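Integrase (PDB 1AE9) catalyses the site-specific recombination that inserts the phage lambda genome into the host chromosome and, together with excisionase, removes it again, this chain being its catalytic domain. Local coordinates at residues E81-C86 with E93-S98; C41-S46 with G51-E56; P20-L25 with S106-R111. One frame throughout, in Å; residues are numbered along the deposited sequence.

Interaction 1. Residues E81-C86 with E93-S98; sequences ETLDKC and ETIIAS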
# COMPACT_ATOMS: atom_id res chain seq x y z
N GLU A 81 8.51 21.65 -20.00
CA GLU A 81 7.59 22.55 -19.30
C GLU A 81 7.04 21.89 -18.04
O GLU A 81 6.93 22.53 -16.99
CB GLU A 81 6.41 22.91 -20.20
CG GLU A 81 6.79 23.52 -21.52
CD GLU A 81 6.91 25.02 -21.45
OE1 GLU A 81 5.86 25.69 -21.56
OE2 GLU A 81 8.05 25.52 -21.30
N THR A 82 6.65 20.62 -18.16
CA THR A 82 6.12 19.84 -17.04
C THR A 82 7.19 19.70 -15.96
O THR A 82 6.91 19.94 -14.78
CB THR A 82 5.64 18.46 -17.50
OG1 THR A 82 4.54 18.61 -18.41
CG2 THR A 82 5.20 17.61 -16.32
N LEU A 83 8.41 19.36 -16.35
CA LEU A 83 9.51 19.22 -15.39
C LEU A 83 9.77 20.55 -14.70
O LEU A 83 10.03 20.58 -13.49
CB LEU A 83 10.77 18.71 -16.08
CG LEU A 83 10.75 17.25 -16.54
CD1 LEU A 83 11.99 16.96 -17.37
CD2 LEU A 83 10.68 16.32 -15.33
N ASP A 84 9.70 21.64 -15.45
CA ASP A 84 9.92 22.97 -14.87
C ASP A 84 8.86 23.22 -13.80
O ASP A 84 9.17 23.69 -12.70
CB ASP A 84 9.84 24.07 -15.93
CG ASP A 84 11.10 24.15 -16.78
OD1 ASP A 84 12.05 23.37 -16.55
OD2 ASP A 84 11.13 25.00 -17.70
N LYS A 85 7.62 22.88 -14.12
CA LYS A 85 6.51 23.05 -13.18
C LYS A 85 6.70 22.17 -11.94
O LYS A 85 6.45 22.61 -10.82
CB LYS A 85 5.17 22.75 -13.87
CG LYS A 85 4.72 23.85 -14.84
CD LYS A 85 4.07 23.31 -16.13
CE LYS A 85 2.80 22.52 -15.87
NZ LYS A 85 2.16 22.07 -17.15
N CYS A 86 7.16 20.94 -12.14
CA CYS A 86 7.39 20.03 -11.02
C CYS A 86 8.44 20.63 -10.09
O CYS A 86 8.29 20.62 -8.86
CB CYS A 86 7.88 18.65 -11.51
SG CYS A 86 6.64 17.61 -12.34
N GLU A 93 12.89 16.16 -3.69
CA GLU A 93 14.06 15.45 -4.17
C GLU A 93 13.57 14.57 -5.33
O GLU A 93 14.31 14.31 -6.29
CB GLU A 93 14.66 14.59 -3.06
N THR A 94 12.33 14.11 -5.22
CA THR A 94 11.70 13.31 -6.26
C THR A 94 10.99 14.31 -7.18
O THR A 94 10.49 15.34 -6.72
CB THR A 94 10.69 12.28 -5.67
OG1 THR A 94 9.83 12.93 -4.72
CG2 THR A 94 11.43 11.13 -5.01
N ILE A 95 11.00 14.04 -8.48
CA ILE A 95 10.36 14.94 -9.45
C ILE A 95 8.88 15.17 -9.09
O ILE A 95 8.39 16.31 -9.14
CB ILE A 95 10.55 14.41 -10.88
CG1 ILE A 95 12.05 14.40 -11.21
CG2 ILE A 95 9.75 15.26 -11.86
CD1 ILE A 95 12.41 13.81 -12.56
N ILE A 96 8.18 14.09 -8.75
CA ILE A 96 6.78 14.15 -8.33
C ILE A 96 6.89 14.08 -6.80
O ILE A 96 7.57 13.20 -6.27
CB ILE A 96 5.96 12.93 -8.85
CG1 ILE A 96 5.83 13.00 -10.37
CG2 ILE A 96 4.58 12.94 -8.28
CD1 ILE A 96 5.28 14.33 -10.85
N ALA A 97 6.28 15.03 -6.10
CA ALA A 97 6.33 15.07 -4.63
C ALA A 97 5.08 15.75 -4.09
O ALA A 97 4.37 16.44 -4.83
CB ALA A 97 7.60 15.83 -4.16
N SER A 98 4.79 15.54 -2.81
CA SER A 98 3.62 16.14 -2.18
C SER A 98 3.88 17.60 -1.86
O SER A 98 4.99 18.09 -2.02
CB SER A 98 3.28 15.40 -0.89
OG SER A 98 4.25 15.65 0.11
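Ile95 and Cys86 meet in the interior of the tyrosine recombinase catalytic domain, where the loop that follows helix 79-90 folds back against that helix; Leu83, one turn earlier, joins them, and Ile96 adds a lighter touch. Ile95 touches with its CG2 methyl and its backbone carbonyl. The methyl lies 3.7 Å from CD2 of Leu83 and 3.9 Å from CB of Cys86, spanning neighbouring turns of the helix, and Ile95 O comes within 3.4 Å of Cys86 CB. Leu83 and Ile95 cross obliquely, and the end of the leucine comes closer to the loop than the direction of its CB would suggest. In Ile95, CG1 stands beside the backbone N (chi1 -63°), which sets CG2 beside the carbonyl carbon. No hydrogen bond joins the segments; inside the loop, Thr94 OG1 donates to Ile96 O over 2.8 Å, approaching from above the carbonyl plane. Leu29 of helix 21-33 packs on both Ile95 and Ile96, and Ile48 touches Leu83 and Ile95, placing the contact between helix 21-33 and the edge strand 48-49 of the sheet. Beyond CB, the sulfur of Cys86 rests against the terminal methyl of Ile96, with SG to CD1 at 3.9 Å.

Interaction 2. Residues C41-S46 with G51-E56; sequences CEMKWS and GYLYVE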
# COMPACT_ATOMS: atom_id res chain seq x y z
N CYS A 41 6.98 7.63 -9.60
CA CYS A 41 7.17 7.95 -8.19
C CYS A 41 8.63 7.84 -7.72
O CYS A 41 9.01 8.45 -6.72
CB CYS A 41 6.25 7.09 -7.33
SG CYS A 41 4.48 7.47 -7.54
N GLU A 42 9.46 7.10 -8.46
CA GLU A 42 10.87 6.91 -8.12
C GLU A 42 11.83 7.95 -8.73
O GLU A 42 12.91 8.20 -8.19
CB GLU A 42 11.32 5.50 -8.52
CG GLU A 42 10.72 4.37 -7.67
CD GLU A 42 11.11 4.49 -6.20
OE1 GLU A 42 12.32 4.59 -5.91
OE2 GLU A 42 10.20 4.49 -5.33
N MET A 43 11.41 8.58 -9.83
CA MET A 43 12.21 9.59 -10.52
C MET A 43 12.71 10.71 -9.63
O MET A 43 11.93 11.29 -8.87
CB MET A 43 11.41 10.20 -11.68
CG MET A 43 10.97 9.20 -12.72
SD MET A 43 9.96 9.97 -13.97
CE MET A 43 9.81 8.63 -15.12
N LYS A 44 13.99 11.05 -9.76
CA LYS A 44 14.60 12.12 -8.98
C LYS A 44 15.32 13.08 -9.92
O LYS A 44 15.65 12.72 -11.04
CB LYS A 44 15.61 11.56 -7.97
CG LYS A 44 15.01 10.62 -6.94
CD LYS A 44 16.02 10.29 -5.84
CE LYS A 44 17.40 9.94 -6.42
NZ LYS A 44 17.39 8.83 -7.42
N TRP A 45 15.58 14.29 -9.44
CA TRP A 45 16.27 15.30 -10.23
C TRP A 45 17.68 14.87 -10.63
O TRP A 45 18.17 15.24 -11.70
CB TRP A 45 16.29 16.64 -9.50
CG TRP A 45 14.91 17.18 -9.26
CD1 TRP A 45 14.25 17.25 -8.07
CD2 TRP A 45 13.99 17.64 -10.26
NE1 TRP A 45 12.97 17.72 -8.27
CE2 TRP A 45 12.78 17.97 -9.60
CE3 TRP A 45 14.06 17.81 -11.66
CZ2 TRP A 45 11.66 18.45 -10.29
CZ3 TRP A 45 12.94 18.28 -12.34
CH2 TRP A 45 11.76 18.60 -11.65
N SER A 46 18.32 14.05 -9.80
CA SER A 46 19.66 13.55 -10.09
C SER A 46 19.67 12.56 -11.27
O SER A 46 20.73 12.19 -11.77
CB SER A 46 20.25 12.89 -8.85
OG SER A 46 19.31 12.05 -8.20
N GLY A 51 20.15 16.83 -20.53
CA GLY A 51 18.94 16.69 -21.31
C GLY A 51 18.35 15.30 -21.43
O GLY A 51 17.56 15.04 -22.35
N TYR A 52 18.72 14.39 -20.53
CA TYR A 52 18.18 13.03 -20.55
C TYR A 52 17.77 12.57 -19.16
O TYR A 52 18.50 12.79 -18.19
CB TYR A 52 19.19 12.04 -21.14
CG TYR A 52 19.22 12.03 -22.65
CD1 TYR A 52 19.97 12.97 -23.36
CD2 TYR A 52 18.46 11.11 -23.37
CE1 TYR A 52 19.96 13.00 -24.75
CE2 TYR A 52 18.46 11.12 -24.77
CZ TYR A 52 19.21 12.07 -25.45
OH TYR A 52 19.19 12.11 -26.82
N LEU A 53 16.58 11.98 -19.07
CA LEU A 53 16.05 11.45 -17.82
C LEU A 53 16.31 9.94 -17.86
O LEU A 53 15.76 9.23 -18.70
CB LEU A 53 14.55 11.73 -17.69
CG LEU A 53 13.75 11.01 -16.59
CD1 LEU A 53 14.28 11.35 -15.21
CD2 LEU A 53 12.29 11.38 -16.70
N TYR A 54 17.21 9.49 -16.99
CA TYR A 54 17.59 8.08 -16.91
C TYR A 54 16.61 7.30 -16.05
O TYR A 54 16.38 7.66 -14.89
CB TYR A 54 19.02 7.94 -16.37
CG TYR A 54 20.06 8.39 -17.37
CD1 TYR A 54 20.30 9.74 -17.59
CD2 TYR A 54 20.74 7.46 -18.15
CE1 TYR A 54 21.19 10.16 -18.57
CE2 TYR A 54 21.64 7.87 -19.13
CZ TYR A 54 21.85 9.22 -19.34
OH TYR A 54 22.72 9.62 -20.33
N VAL A 55 16.06 6.23 -16.60
CA VAL A 55 15.09 5.42 -15.89
C VAL A 55 15.40 3.94 -15.94
O VAL A 55 15.60 3.37 -17.02
CB VAL A 55 13.66 5.62 -16.51
CG1 VAL A 55 12.67 4.63 -15.91
CG2 VAL A 55 13.19 7.06 -16.29
N GLU A 56 15.50 3.32 -14.77
CA GLU A 56 15.67 1.87 -14.71
C GLU A 56 14.34 1.39 -14.18
O GLU A 56 13.98 1.66 -13.03
CB GLU A 56 16.77 1.40 -13.78
CG GLU A 56 16.77 -0.13 -13.74
CD GLU A 56 17.88 -0.75 -12.92
OE1 GLU A 56 18.82 -0.03 -12.54
OE2 GLU A 56 17.80 -1.97 -12.67
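Met43 reaches across to Leu53 and Val55, two residues of strand 52-56 whose side chains lie on the same side of the strand, being two positions apart. Its chain is fully stretched beyond CG (chi2 176°, chi3 173°), a straight rod whose sulfur and terminal methyl are the parts that touch. The rod meets Leu53 at about a right angle: CD2 of the leucine lies against both of the last two atoms, 3.9 Å from Met43 SD and 4.0 Å from Met43 CE. Toward Val55 the approach is oblique, and only the end takes part, with Met43 CE 3.9 Å from Val55 CG2. The methyl of Met43 thus touches one branch of each strand residue. With CG anti to the backbone N (chi1 168°), Leu53 swings CD2 round to the methionine. All three side chains are buried, and no hydrogen bond crosses between the segments. Ile48 and Met79 also pack on Leu53, while Gln35 lies against Met43. The side chain of Val55 is about 8 Å from those of Arg36 and Arg135, both predicted active-site residues. The arrangement belongs to the tyrosine recombinase catalytic fold: Arg36 lies just before helix 37-42, and the chain leaving that helix packs against strand 52-56 of the sheet beside the probable active site.

Interaction 3. Residues P20-L25 with S106-R111; sequences PCWLRL and SGTVSR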
# COMPACT_ATOMS: atom_id res chain seq x y z
N PRO A 20 -4.74 17.75 -5.27
CA PRO A 20 -3.45 18.32 -4.88
C PRO A 20 -2.71 18.73 -6.16
O PRO A 20 -2.87 18.09 -7.21
CB PRO A 20 -2.75 17.15 -4.20
CG PRO A 20 -3.87 16.39 -3.60
CD PRO A 20 -4.92 16.41 -4.69
N CYS A 21 -1.90 19.78 -6.07
CA CYS A 21 -1.13 20.32 -7.20
C CYS A 21 -0.32 19.28 -7.98
O CYS A 21 -0.13 19.41 -9.19
CB CYS A 21 -0.21 21.44 -6.70
SG CYS A 21 0.72 21.01 -5.17
N TRP A 22 0.14 18.23 -7.30
CA TRP A 22 0.92 17.20 -7.97
C TRP A 22 0.15 16.27 -8.91
O TRP A 22 0.76 15.65 -9.78
CB TRP A 22 1.71 16.36 -6.94
CG TRP A 22 0.88 15.68 -5.87
CD1 TRP A 22 0.73 16.08 -4.57
CD2 TRP A 22 0.10 14.48 -6.02
NE1 TRP A 22 -0.09 15.20 -3.90
CE2 TRP A 22 -0.49 14.21 -4.76
CE3 TRP A 22 -0.15 13.60 -7.09
CZ2 TRP A 22 -1.32 13.10 -4.54
CZ3 TRP A 22 -0.98 12.50 -6.87
CH2 TRP A 22 -1.55 12.26 -5.60
N LEU A 23 -1.18 16.17 -8.76
CA LEU A 23 -1.95 15.27 -9.60
C LEU A 23 -1.84 15.58 -11.09
O LEU A 23 -1.50 14.70 -11.88
CB LEU A 23 -3.43 15.21 -9.17
CG LEU A 23 -4.29 14.18 -9.94
CD1 LEU A 23 -3.66 12.78 -9.89
CD2 LEU A 23 -5.70 14.15 -9.40
N ARG A 24 -2.13 16.82 -11.48
CA ARG A 24 -2.04 17.21 -12.88
C ARG A 24 -0.64 16.99 -13.44
O ARG A 24 -0.47 16.55 -14.58
CB ARG A 24 -2.46 18.67 -13.07
CG ARG A 24 -3.97 18.88 -13.01
CD ARG A 24 -4.34 20.34 -13.24
NE ARG A 24 -5.78 20.51 -13.43
CZ ARG A 24 -6.46 21.63 -13.18
NH1 ARG A 24 -5.83 22.70 -12.71
NH2 ARG A 24 -7.76 21.68 -13.40
N LEU A 25 0.37 17.30 -12.63
CA LEU A 25 1.76 17.14 -13.05
C LEU A 25 2.13 15.66 -13.22
O LEU A 25 2.82 15.30 -14.17
CB LEU A 25 2.69 17.84 -12.05
CG LEU A 25 2.49 19.36 -12.03
CD1 LEU A 25 3.21 19.99 -10.84
CD2 LEU A 25 2.96 19.97 -13.34
N SER A 106 2.70 4.82 -5.45
CA SER A 106 1.80 4.51 -6.56
C SER A 106 0.34 4.50 -6.12
O SER A 106 -0.55 4.97 -6.84
CB SER A 106 2.15 3.14 -7.14
OG SER A 106 3.51 3.09 -7.53
N GLY A 107 0.09 3.95 -4.93
CA GLY A 107 -1.26 3.87 -4.41
C GLY A 107 -1.90 5.23 -4.23
O GLY A 107 -3.07 5.42 -4.56
N THR A 108 -1.14 6.18 -3.70
CA THR A 108 -1.64 7.52 -3.48
C THR A 108 -1.97 8.21 -4.81
O THR A 108 -3.02 8.83 -4.95
CB THR A 108 -0.62 8.34 -2.67
OG1 THR A 108 -0.43 7.71 -1.40
CG2 THR A 108 -1.10 9.76 -2.46
N VAL A 109 -1.07 8.09 -5.78
CA VAL A 109 -1.28 8.71 -7.08
C VAL A 109 -2.53 8.14 -7.74
O VAL A 109 -3.39 8.89 -8.20
CB VAL A 109 -0.06 8.51 -8.00
CG1 VAL A 109 -0.34 9.07 -9.39
CG2 VAL A 109 1.16 9.20 -7.40
N SER A 110 -2.65 6.82 -7.75
CA SER A 110 -3.81 6.15 -8.33
C SER A 110 -5.11 6.55 -7.66
O SER A 110 -6.12 6.80 -8.33
CB SER A 110 -3.65 4.63 -8.23
OG SER A 110 -2.51 4.19 -8.94
N ARG A 111 -5.07 6.64 -6.33
CA ARG A 111 -6.23 6.99 -5.51
C ARG A 111 -6.74 8.39 -5.84
O ARG A 111 -7.95 8.59 -6.03
CB ARG A 111 -5.84 6.91 -4.03
CG ARG A 111 -7.00 6.88 -3.04
CD ARG A 111 -6.48 6.54 -1.63
NE ARG A 111 -5.67 5.31 -1.63
CZ ARG A 111 -4.46 5.18 -1.09
NH1 ARG A 111 -3.87 6.19 -0.47
NH2 ARG A 111 -3.81 4.02 -1.19
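The chi1 of Trp22, 58°, places CG between the backbone N and the carbonyl carbon, and from there the indole extends its six-membered ring toward helix 106-120. Val109 holds CG1 anti to its own backbone N, leaving CG2 beside that N to meet the ring, while Thr108 presents CG2 rather than its hydroxyl. The far rim of the indole does the touching: Trp22 CZ3 is 3.8 Å from Val109 CA and 4.0 Å from Val109 CG2, an oblique approach, whereas Trp22 CZ2 lies 3.9 Å from Thr108 CG2. The carbonyl oxygen of Thr108 sits at the ring edge, near its plane, 3.8 Å from Trp22 CH2. One face of the indole is occupied by CB of Pro20, 3.3 Å above the plane and offset toward the rim. Leu23 adds a lighter touch, its CD1 4.2 Å from Val109 O.

The short segments 21-25 and 106-111 run almost perpendicular, at 89°, with axes 10.6 Å apart, and the large indole fills the width between them. Tyr112 meets the Trp22 ring edge-to-face, Leu90 of helix 79-90 packs on it, and Val37 and Cys41 lie on Val109, so the contact joins four helices of the catalytic domain. With OG1 beside the backbone N (chi1 -61°) and hydrogen-bonded to Ser105 OG, Thr108 turns CG2 to the indole. With no hydrogen bond between the segments, the helices are held here by van der Waals packing, and the Thr108 carbonyl at the ring edge may add at most a weak electrostatic attraction to the positive rim of the indole.

Overall arrangement
From the N terminus, helix 21-33 supplies the first half of interaction 3, whose partner arrives only with helix 106-120; this long closure encloses the other two contacts. Within it, interaction 2 closes a short turn between the end of helix 37-42 and strand 52-56, and interaction 1 follows in series, folding the loop 93-98 onto helix 79-90. None of the three cross along the chain. In space they adjoin: Ile95 N probably bonds to Met43 O (2.9 Å), linking interactions 1 and 2; Trp22 and Leu25 lean on segments of interaction 1; and Cys41 SG packs on Val109. Together they tie the sheet to the helices of one catalytic domain.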